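Long-range contacts in ketosynthase (Streptomyces sp. MSC090213JE08, PDB 6KXD), which probably catalyses the decarboxylative condensation of an acyl group with malonyl-ACP, lengthening the chain in a highly reducing type II polyketide synthase: residues 218-223 and 363-368; 325-330 and 371-376; 146-151 and 163-168; 67-72 and 153-158. All coordinates share one frame; numbering follows the deposited sequence.

Interaction 1: 218-223 and 363-368; sequences VVRPFD and NHRETD
The backbones of Asp223 and Thr367 meet in a single bridge, CA atoms 4.7 Å apart, where a type II beta turn from Arg220 to Asp223 lies against the loop 363-368. Asp368 N gives Phe222 O, at the turn's positive-phi position, a bond of 2.8 Å. Asp223 OD2 accepts two bonds: Arg365 N at 2.8 Å, nearly along the C-O axis, and Glu366 N at 3.0 Å from above the carboxylate plane, while OD1 is taken by Asp225 N. With CG anti to its own N (chi1 -170°), the short acid turns into the loop. At the other end Asn363 ND2 donates to Val219 O at 2.7 Å, an amide having both the reach and the N-H. The Arg220 guanidinium stacks flat on that of Arg365, planes 13° apart, with Val218 CG2 over its opposite face; NH1 reaches Asn363 O in the guanidinium plane. A long salt bridge from Asp223 OD1 to Arg365 NH1 would offset part of this pairing of like charges. Water 1 joins Pro221 O to His364 ND1, while NE2 bonds to Thr367 OG1. This is a beta turn docked on a neighbouring loop by a carboxylate and an amide that bond to backbone N-H and C=O groups, joining two long connections of a thiolase-like fold.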
# COMPACT_ATOMS: atom_id res chain seq x y z
N VAL A 218 -13.27 -22.56 15.21
CA VAL A 218 -13.69 -22.13 13.90
C VAL A 218 -14.18 -20.66 13.95
O VAL A 218 -14.58 -20.09 15.00
CB VAL A 218 -14.76 -23.07 13.33
CG1 VAL A 218 -14.22 -24.50 13.19
CG2 VAL A 218 -16.03 -23.05 14.18
N VAL A 219 -14.15 -20.07 12.76
CA VAL A 219 -14.55 -18.71 12.52
C VAL A 219 -16.05 -18.70 12.30
O VAL A 219 -16.56 -19.36 11.37
CB VAL A 219 -13.82 -18.09 11.30
CG1 VAL A 219 -14.10 -16.60 11.22
CG2 VAL A 219 -12.33 -18.39 11.33
N ARG A 220 -16.75 -17.94 13.15
CA ARG A 220 -18.19 -17.84 13.13
C ARG A 220 -18.65 -16.40 13.00
O ARG A 220 -19.13 -15.82 13.97
CB ARG A 220 -18.78 -18.42 14.43
CG ARG A 220 -18.30 -19.81 14.81
CD ARG A 220 -19.17 -20.36 15.94
NE ARG A 220 -18.56 -21.52 16.56
CZ ARG A 220 -18.75 -22.77 16.14
NH1 ARG A 220 -19.32 -23.02 14.97
NH2 ARG A 220 -18.35 -23.78 16.90
N PRO A 221 -18.48 -15.75 11.83
CA PRO A 221 -18.92 -14.38 11.65
C PRO A 221 -20.42 -14.19 11.88
O PRO A 221 -21.27 -14.87 11.28
CB PRO A 221 -18.51 -14.04 10.20
CG PRO A 221 -17.34 -14.95 9.97
CD PRO A 221 -17.80 -16.25 10.62
N PHE A 222 -20.69 -13.20 12.73
CA PHE A 222 -22.02 -12.72 13.09
C PHE A 222 -22.70 -13.72 14.03
O PHE A 222 -23.85 -13.52 14.38
CB PHE A 222 -22.88 -12.44 11.85
CG PHE A 222 -22.27 -11.41 10.94
CD1 PHE A 222 -22.13 -10.09 11.36
CD2 PHE A 222 -21.80 -11.75 9.68
CE1 PHE A 222 -21.55 -9.13 10.54
CE2 PHE A 222 -21.22 -10.79 8.86
CZ PHE A 222 -21.10 -9.49 9.30
N ASP A 223 -21.97 -14.74 14.48
CA ASP A 223 -22.51 -15.70 15.42
C ASP A 223 -22.46 -15.07 16.81
O ASP A 223 -21.53 -14.34 17.10
CB ASP A 223 -21.72 -17.00 15.38
CG ASP A 223 -22.36 -18.13 16.16
OD1 ASP A 223 -22.21 -18.13 17.40
OD2 ASP A 223 -22.99 -18.99 15.50
N ASN A 363 -20.09 -22.14 9.62
CA ASN A 363 -19.93 -22.31 11.06
C ASN A 363 -20.96 -21.46 11.82
O ASN A 363 -20.70 -21.01 12.94
CB ASN A 363 -18.49 -21.98 11.51
CG ASN A 363 -17.43 -22.61 10.64
OD1 ASN A 363 -17.56 -23.76 10.24
ND2 ASN A 363 -16.37 -21.86 10.32
N HIS A 364 -22.13 -21.22 11.21
CA HIS A 364 -23.15 -20.37 11.80
C HIS A 364 -24.14 -21.21 12.61
O HIS A 364 -24.94 -21.98 12.01
CB HIS A 364 -23.88 -19.55 10.73
CG HIS A 364 -24.56 -18.35 11.31
ND1 HIS A 364 -23.85 -17.30 11.85
CD2 HIS A 364 -25.87 -18.02 11.44
CE1 HIS A 364 -24.69 -16.37 12.27
NE2 HIS A 364 -25.93 -16.78 12.02
N ARG A 365 -24.07 -21.05 13.93
CA ARG A 365 -25.00 -21.71 14.89
C ARG A 365 -26.21 -20.80 15.11
O ARG A 365 -27.32 -21.21 14.90
CB ARG A 365 -24.30 -22.01 16.21
CG ARG A 365 -23.35 -23.19 16.13
CD ARG A 365 -22.00 -22.87 16.72
NE ARG A 365 -21.79 -23.23 18.12
CZ ARG A 365 -21.06 -22.52 18.97
NH1 ARG A 365 -20.98 -21.20 18.85
NH2 ARG A 365 -20.37 -23.14 19.91
N GLU A 366 -25.95 -19.55 15.48
CA GLU A 366 -26.98 -18.63 15.93
C GLU A 366 -26.55 -17.18 15.69
O GLU A 366 -25.49 -16.79 16.18
CB GLU A 366 -27.17 -18.89 17.43
CG GLU A 366 -28.26 -18.05 18.05
CD GLU A 366 -28.31 -18.14 19.57
OE1 GLU A 366 -27.46 -18.84 20.18
OE2 GLU A 366 -29.20 -17.50 20.13
N THR A 367 -27.37 -16.41 14.99
CA THR A 367 -27.07 -15.03 14.64
C THR A 367 -27.04 -14.23 15.94
O THR A 367 -27.90 -14.38 16.82
CB THR A 367 -28.05 -14.50 13.58
OG1 THR A 367 -28.01 -15.37 12.45
CG2 THR A 367 -27.73 -13.11 13.10
N ASP A 368 -25.97 -13.44 16.13
CA ASP A 368 -25.93 -12.50 17.23
C ASP A 368 -27.19 -11.64 17.12
O ASP A 368 -27.53 -11.15 16.03
CB ASP A 368 -24.63 -11.69 17.20
CG ASP A 368 -24.39 -10.81 18.42
OD1 ASP A 368 -25.37 -10.16 18.90
OD2 ASP A 368 -23.24 -10.81 18.90
O HOH W 1 -21.05 -17.82 11.46

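Interaction 2: 325-330 and 371-376; sequences PRTVAV and CPLDVV
Asp374 O accepts Thr327 N in a hydrogen bond of 2.9 Å and is also met by the CA-H of Arg326. Strand 326-328 pairs in parallel with strand 297-299 of the mixed sheet of the thiolase-like fold, and on its other side it meets the irregular segment 371-376, which includes an Asx turn. In that turn Asp374 OD1 accepts Val376 N from above the carboxylate plane, bending the chain so that Val376 faces the strand. An aspartate is just long enough for this. Thr327 O is buried by the contact without a conventional donor; what meets it is the CA-H of Val375, with CA at 3.0 Å. The threonine suits its place through both branches: OG1 bonds back to Pro325 O at 2.9 Å, while CG2, anti to the backbone N (chi1 -63° for OG1), lies against Leu373 CD1 at 3.8 Å. Cut back to alanine, this position is likely to leave Pro325 O without its hydroxyl donor and open a gap beside Leu373. Arg326 and Asp374 run alongside each other without a salt bridge; the aliphatic part does the touching, Arg326 CG standing 3.2 Å from Asp374 OD2. Farther along, two branched residues pack where the contact is buried: the Val328 CG1 methyl, anti to its carbonyl carbon, meets Val376 CG2 at 3.5 Å.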
# COMPACT_ATOMS: atom_id res chain seq x y z
N PRO A 325 -29.58 -5.64 2.99
CA PRO A 325 -29.50 -6.82 2.14
C PRO A 325 -28.84 -7.95 2.93
O PRO A 325 -28.29 -7.73 4.04
CB PRO A 325 -28.66 -6.37 0.94
CG PRO A 325 -27.77 -5.29 1.53
CD PRO A 325 -28.61 -4.60 2.59
N ARG A 326 -28.93 -9.15 2.38
CA ARG A 326 -28.22 -10.28 2.92
C ARG A 326 -26.73 -9.91 3.01
O ARG A 326 -26.20 -9.33 2.09
CB ARG A 326 -28.41 -11.51 2.03
CG ARG A 326 -29.76 -12.18 2.24
CD ARG A 326 -30.12 -13.18 1.18
NE ARG A 326 -30.48 -12.54 -0.08
CZ ARG A 326 -31.01 -13.19 -1.11
NH1 ARG A 326 -31.32 -14.47 -0.97
NH2 ARG A 326 -31.23 -12.56 -2.25
N THR A 327 -26.12 -10.28 4.13
CA THR A 327 -24.80 -9.87 4.48
C THR A 327 -24.04 -11.13 4.90
O THR A 327 -24.26 -11.70 5.93
CB THR A 327 -24.85 -8.78 5.56
OG1 THR A 327 -25.51 -7.65 5.01
CG2 THR A 327 -23.48 -8.42 6.09
N VAL A 328 -23.07 -11.51 4.07
CA VAL A 328 -22.35 -12.73 4.21
C VAL A 328 -20.86 -12.44 4.44
O VAL A 328 -20.35 -11.39 4.03
CB VAL A 328 -22.53 -13.61 2.96
CG1 VAL A 328 -24.00 -13.70 2.59
CG2 VAL A 328 -21.71 -13.14 1.78
N ALA A 329 -20.20 -13.39 5.09
CA ALA A 329 -18.81 -13.30 5.50
C ALA A 329 -18.00 -14.47 4.92
O ALA A 329 -17.88 -15.52 5.51
CB ALA A 329 -18.71 -13.22 7.00
N VAL A 330 -17.34 -14.21 3.78
CA VAL A 330 -16.43 -15.13 3.08
C VAL A 330 -15.30 -15.61 3.98
O VAL A 330 -14.81 -16.73 3.81
CB VAL A 330 -15.91 -14.43 1.80
CG1 VAL A 330 -14.78 -15.20 1.12
CG2 VAL A 330 -17.04 -14.17 0.83
N CYS A 371 -26.54 -8.48 15.62
CA CYS A 371 -26.35 -8.46 14.17
C CYS A 371 -27.61 -8.93 13.44
O CYS A 371 -27.62 -10.01 12.86
CB CYS A 371 -25.11 -9.26 13.79
SG CYS A 371 -23.70 -8.85 14.85
N PRO A 372 -28.68 -8.11 13.35
CA PRO A 372 -29.96 -8.55 12.81
C PRO A 372 -29.90 -8.71 11.29
O PRO A 372 -30.56 -8.01 10.57
CB PRO A 372 -30.92 -7.41 13.19
CG PRO A 372 -30.02 -6.18 13.17
CD PRO A 372 -28.72 -6.69 13.76
N LEU A 373 -29.03 -9.60 10.82
CA LEU A 373 -28.82 -9.75 9.39
C LEU A 373 -29.15 -11.17 8.96
O LEU A 373 -28.92 -12.10 9.72
CB LEU A 373 -27.33 -9.54 9.09
CG LEU A 373 -26.79 -8.17 9.48
CD1 LEU A 373 -25.28 -8.23 9.43
CD2 LEU A 373 -27.39 -7.11 8.56
N ASP A 374 -29.57 -11.29 7.71
CA ASP A 374 -29.58 -12.59 7.07
C ASP A 374 -28.17 -12.83 6.53
O ASP A 374 -27.80 -12.23 5.49
CB ASP A 374 -30.64 -12.67 5.98
CG ASP A 374 -30.60 -14.00 5.23
OD1 ASP A 374 -29.83 -14.90 5.66
OD2 ASP A 374 -31.33 -14.12 4.23
N VAL A 375 -27.42 -13.70 7.20
CA VAL A 375 -26.04 -13.98 6.87
C VAL A 375 -25.92 -15.15 5.87
O VAL A 375 -24.84 -15.68 5.66
CB VAL A 375 -25.23 -14.23 8.15
CG1 VAL A 375 -25.31 -13.02 9.07
CG2 VAL A 375 -25.65 -15.50 8.88
N VAL A 376 -27.04 -15.54 5.26
CA VAL A 376 -27.06 -16.71 4.37
C VAL A 376 -26.30 -17.83 5.07
O VAL A 376 -25.25 -18.27 4.62
CB VAL A 376 -26.47 -16.34 3.00
CG1 VAL A 376 -26.47 -17.51 2.03
CG2 VAL A 376 -27.21 -15.15 2.40

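Interaction 3: 146-151 and 163-168; sequences GRLSTV and ATTVTT
Ser149 carries the polar part of this contact, its side chain directed from helix 147-156 at strand 161-166. With OG anti to the carbonyl carbon (chi1 -82°), the hydroxyl points at the strand, where Ser149 OG lies 3.0 Å from Thr164 O, a weak approach, and 3.1 Å from Thr165 OG1. Thr165 OG1 itself bonds to Ala145 O just before the helix, and Thr164 O also receives Thr108 OG1. A water-mediated link runs alongside: water 2 donates to Gly146 O at 2.8 Å and to Ala163 O at 2.7 Å. The apolar contacts involve small groups, as suits segments 147-151 and 163-166, whose axes approach to 6.4 Å: Ala163 CB touches Ser149 CB at 3.6 Å and Thr150 CG2 at 3.8 Å. The Thr150 hydroxyl turns elsewhere, to Asp363 O of the neighbouring subunit. Those same short segments of helix and strand run roughly antiparallel, at 146°, as a helix does when it packs beside the strand that follows it. The strand's Thr165 also makes a backbone hydrogen bond to the neighbouring subunit, the kind of cross-dimer strand pairing characteristic of thiolase-like ketosynthases.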
# COMPACT_ATOMS: atom_id res chain seq x y z
N GLY A 146 6.93 -3.53 -1.79
CA GLY A 146 6.86 -3.00 -3.14
C GLY A 146 7.10 -4.10 -4.13
O GLY A 146 6.58 -4.10 -5.24
N ARG A 147 7.90 -5.07 -3.69
CA ARG A 147 8.25 -6.16 -4.56
C ARG A 147 7.04 -7.01 -5.01
O ARG A 147 7.06 -7.57 -6.09
CB ARG A 147 9.39 -6.93 -3.88
CG ARG A 147 9.78 -8.19 -4.62
CD ARG A 147 10.93 -8.89 -3.92
NE ARG A 147 12.12 -8.09 -4.08
CZ ARG A 147 13.19 -8.44 -4.74
NH1 ARG A 147 13.31 -9.66 -5.23
NH2 ARG A 147 14.17 -7.56 -4.85
N LEU A 148 5.96 -7.10 -4.21
CA LEU A 148 4.84 -7.89 -4.56
C LEU A 148 4.24 -7.46 -5.89
O LEU A 148 3.67 -8.30 -6.59
CB LEU A 148 3.74 -7.76 -3.50
CG LEU A 148 4.12 -8.22 -2.10
CD1 LEU A 148 2.91 -8.12 -1.19
CD2 LEU A 148 4.66 -9.64 -2.12
N SER A 149 4.32 -6.16 -6.21
CA SER A 149 3.79 -5.62 -7.43
C SER A 149 4.77 -5.76 -8.57
O SER A 149 4.37 -6.16 -9.64
CB SER A 149 3.38 -4.15 -7.20
OG SER A 149 2.10 -4.17 -6.62
N THR A 150 6.02 -5.45 -8.30
CA THR A 150 7.06 -5.42 -9.33
C THR A 150 7.34 -6.83 -9.87
O THR A 150 7.60 -6.99 -11.06
CB THR A 150 8.36 -4.76 -8.87
OG1 THR A 150 8.96 -5.46 -7.78
CG2 THR A 150 8.14 -3.29 -8.56
N VAL A 151 7.27 -7.87 -9.02
CA VAL A 151 7.57 -9.22 -9.53
C VAL A 151 6.53 -9.67 -10.55
O VAL A 151 6.86 -10.51 -11.37
CB VAL A 151 7.71 -10.29 -8.44
CG1 VAL A 151 8.98 -10.12 -7.66
CG2 VAL A 151 6.47 -10.33 -7.56
N ALA A 163 3.69 -0.19 -10.77
CA ALA A 163 3.60 -1.31 -9.80
C ALA A 163 3.56 -0.74 -8.39
O ALA A 163 4.56 -0.32 -7.88
CB ALA A 163 4.78 -2.23 -9.96
N THR A 164 2.36 -0.70 -7.83
CA THR A 164 2.11 -0.10 -6.58
C THR A 164 1.59 -1.16 -5.63
O THR A 164 0.51 -1.74 -5.84
CB THR A 164 1.06 1.02 -6.70
OG1 THR A 164 1.54 1.96 -7.66
CG2 THR A 164 0.86 1.73 -5.39
N THR A 165 2.31 -1.39 -4.55
CA THR A 165 1.73 -2.22 -3.52
C THR A 165 1.02 -1.33 -2.51
O THR A 165 1.62 -0.43 -1.98
CB THR A 165 2.81 -2.99 -2.77
OG1 THR A 165 3.42 -3.78 -3.79
CG2 THR A 165 2.26 -3.90 -1.70
N VAL A 166 -0.26 -1.62 -2.29
CA VAL A 166 -1.05 -0.89 -1.35
C VAL A 166 -1.02 -1.64 -0.01
O VAL A 166 -1.42 -2.80 0.10
CB VAL A 166 -2.46 -0.65 -1.90
CG1 VAL A 166 -3.30 0.06 -0.86
CG2 VAL A 166 -2.39 0.16 -3.21
N THR A 167 -0.58 -0.96 1.02
CA THR A 167 -0.36 -1.61 2.32
C THR A 167 -1.43 -1.09 3.30
O THR A 167 -1.08 -0.51 4.28
CB THR A 167 1.05 -1.37 2.84
OG1 THR A 167 1.28 0.03 3.01
CG2 THR A 167 2.09 -1.94 1.88
N THR A 168 -2.69 -1.27 2.94
CA THR A 168 -3.81 -0.88 3.79
C THR A 168 -4.45 -2.15 4.37
O THR A 168 -5.71 -2.27 4.52
CB THR A 168 -4.77 0.02 3.02
OG1 THR A 168 -5.26 -0.70 1.89
CG2 THR A 168 -4.15 1.32 2.57
O HOH W 2 6.23 -1.43 -6.01

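Interaction 4: 67-72 and 153-158; sequences IHHVPL and ARELRM
Arg154 meets the loop 67-72 with the root of its side chain, CB standing 3.7 Å from Val70 CG2. Its guanidinium lies with one face toward Val70 CG1 and passes near Pro71 CD, its charge paired with Asp74; a long side chain is needed to span the valine and still reach that acid. Glu155, next along the helix, dominates. The chain leaves with CG anti to its N (chi1 176°) and folds at chi2, bringing the carboxylate to three successive backbone N-H groups. OE2 takes His68 N at 2.7 Å on its syn side, 26° out of the carboxylate plane. OE1 accepts His69 N at 2.8 Å on its syn lone pair and Val70 N at 3.0 Å almost head-on to the oxygen. Arg87, in helix 77-93, makes a salt bridge to OE2. With an alanine in its place, those three N-H groups would probably lose their acceptor and Arg87 its counter-charge, setting the loop free to shift. The main chain of Glu155 contributes too: its O receives His69 ND1 at 2.9 Å, with the oxygen in the ring plane, so the histidine occupies a carbonyl of the last helical turn. Arg157, with positive phi, ends the helix in a Schellman motif; its CG lies near the His69 ring, while its guanidinium pairs with Asp262 of the neighbouring subunit. One carboxylate thus gathers three amide N-H groups and an arginine, which would favour its ionised form.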
# COMPACT_ATOMS: atom_id res chain seq x y z
N ILE A 67 4.69 -19.90 -12.33
CA ILE A 67 5.83 -19.02 -12.33
C ILE A 67 6.91 -19.62 -13.22
O ILE A 67 7.34 -20.76 -13.01
CB ILE A 67 6.35 -18.76 -10.92
CG1 ILE A 67 5.22 -18.20 -10.05
CG2 ILE A 67 7.54 -17.83 -10.94
CD1 ILE A 67 5.59 -18.07 -8.61
N HIS A 68 7.31 -18.82 -14.21
CA HIS A 68 8.18 -19.31 -15.29
C HIS A 68 9.50 -18.55 -15.34
O HIS A 68 10.55 -19.15 -15.72
CB HIS A 68 7.44 -19.20 -16.63
CG HIS A 68 6.30 -20.14 -16.74
ND1 HIS A 68 6.48 -21.46 -17.11
CD2 HIS A 68 4.97 -19.95 -16.59
CE1 HIS A 68 5.31 -22.06 -17.12
NE2 HIS A 68 4.38 -21.16 -16.80
N HIS A 69 9.45 -17.24 -15.05
CA HIS A 69 10.51 -16.33 -15.39
C HIS A 69 11.26 -15.85 -14.16
O HIS A 69 12.40 -15.69 -14.22
CB HIS A 69 9.99 -15.11 -16.15
CG HIS A 69 9.43 -15.48 -17.46
ND1 HIS A 69 8.20 -15.04 -17.91
CD2 HIS A 69 9.95 -16.28 -18.41
CE1 HIS A 69 7.99 -15.54 -19.10
NE2 HIS A 69 9.04 -16.32 -19.42
N VAL A 70 10.53 -15.55 -13.09
CA VAL A 70 11.12 -14.98 -11.93
C VAL A 70 11.66 -16.14 -11.10
O VAL A 70 10.91 -17.02 -10.73
CB VAL A 70 10.08 -14.17 -11.15
CG1 VAL A 70 10.69 -13.64 -9.87
CG2 VAL A 70 9.52 -13.03 -11.99
N PRO A 71 12.95 -16.15 -10.70
CA PRO A 71 13.43 -17.15 -9.76
C PRO A 71 12.61 -17.10 -8.47
O PRO A 71 12.35 -16.01 -7.98
CB PRO A 71 14.86 -16.75 -9.45
CG PRO A 71 15.27 -15.92 -10.65
CD PRO A 71 14.01 -15.25 -11.13
N LEU A 72 12.25 -18.26 -7.95
CA LEU A 72 11.44 -18.36 -6.72
C LEU A 72 12.12 -17.68 -5.54
O LEU A 72 11.40 -17.10 -4.67
CB LEU A 72 11.12 -19.83 -6.42
CG LEU A 72 10.25 -20.53 -7.46
CD1 LEU A 72 10.02 -21.99 -7.07
CD2 LEU A 72 8.94 -19.80 -7.65
N ALA A 153 5.15 -7.73 -12.69
CA ALA A 153 5.54 -7.10 -13.95
C ALA A 153 6.68 -7.92 -14.55
O ALA A 153 6.75 -8.13 -15.80
CB ALA A 153 5.91 -5.65 -13.77
N ARG A 154 7.60 -8.33 -13.69
CA ARG A 154 8.75 -9.12 -14.11
C ARG A 154 8.29 -10.42 -14.77
O ARG A 154 8.75 -10.79 -15.85
CB ARG A 154 9.67 -9.41 -12.93
CG ARG A 154 10.49 -8.21 -12.51
CD ARG A 154 11.48 -8.57 -11.43
NE ARG A 154 12.42 -9.58 -11.87
CZ ARG A 154 13.16 -10.31 -11.04
NH1 ARG A 154 13.11 -10.06 -9.74
NH2 ARG A 154 13.94 -11.27 -11.50
N GLU A 155 7.43 -11.14 -14.08
CA GLU A 155 6.96 -12.45 -14.57
C GLU A 155 6.16 -12.32 -15.88
O GLU A 155 6.29 -13.15 -16.80
CB GLU A 155 6.11 -13.10 -13.49
CG GLU A 155 5.49 -14.40 -13.91
CD GLU A 155 6.47 -15.53 -14.21
OE1 GLU A 155 7.65 -15.42 -13.84
OE2 GLU A 155 6.02 -16.54 -14.82
N LEU A 156 5.33 -11.28 -16.01
CA LEU A 156 4.49 -11.14 -17.17
C LEU A 156 5.18 -10.32 -18.28
O LEU A 156 4.55 -10.11 -19.34
CB LEU A 156 3.14 -10.57 -16.76
CG LEU A 156 2.39 -11.45 -15.78
CD1 LEU A 156 1.08 -10.81 -15.39
CD2 LEU A 156 2.18 -12.84 -16.36
N ARG A 157 6.41 -9.88 -18.02
CA ARG A 157 7.24 -9.16 -18.98
C ARG A 157 6.58 -7.85 -19.38
O ARG A 157 6.48 -7.52 -20.56
CB ARG A 157 7.51 -10.07 -20.19
CG ARG A 157 8.25 -11.34 -19.81
CD ARG A 157 9.66 -11.06 -19.36
NE ARG A 157 10.43 -10.40 -20.41
CZ ARG A 157 11.58 -9.76 -20.22
NH1 ARG A 157 12.14 -9.73 -19.02
NH2 ARG A 157 12.14 -9.13 -21.24
N MET A 158 6.14 -7.10 -18.37
CA MET A 158 5.46 -5.86 -18.55
C MET A 158 6.29 -4.74 -17.96
O MET A 158 6.25 -4.49 -16.75
CB MET A 158 4.11 -5.90 -17.85
CG MET A 158 3.19 -6.94 -18.39
SD MET A 158 1.71 -7.17 -17.39
CE MET A 158 0.86 -5.62 -17.74

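How the interactions relate
From the N terminus, the loop 67-72 opens interaction 4, which is closed by the end of helix 147-156; the start of that same helix opens interaction 3, closed by strand 161-166. The two therefore cross and touch, Val151 O meeting Val70 CG2, and together tie an outlying loop, a helix and the central sheet beside the subunit interface. Only afterwards do interactions 1 and 2 begin. They cross as well: 218-223, 325-330, 363-368 and 371-376 alternate, and they pack directly, Pro221 against Ala329 and His364 against Val375. This second pair joins the loop before strand 234-242 and strand 326-328 to the loop between strands 357-358 and 381-382; the centre of interaction 1 lies about 34 Å from that of interaction 3.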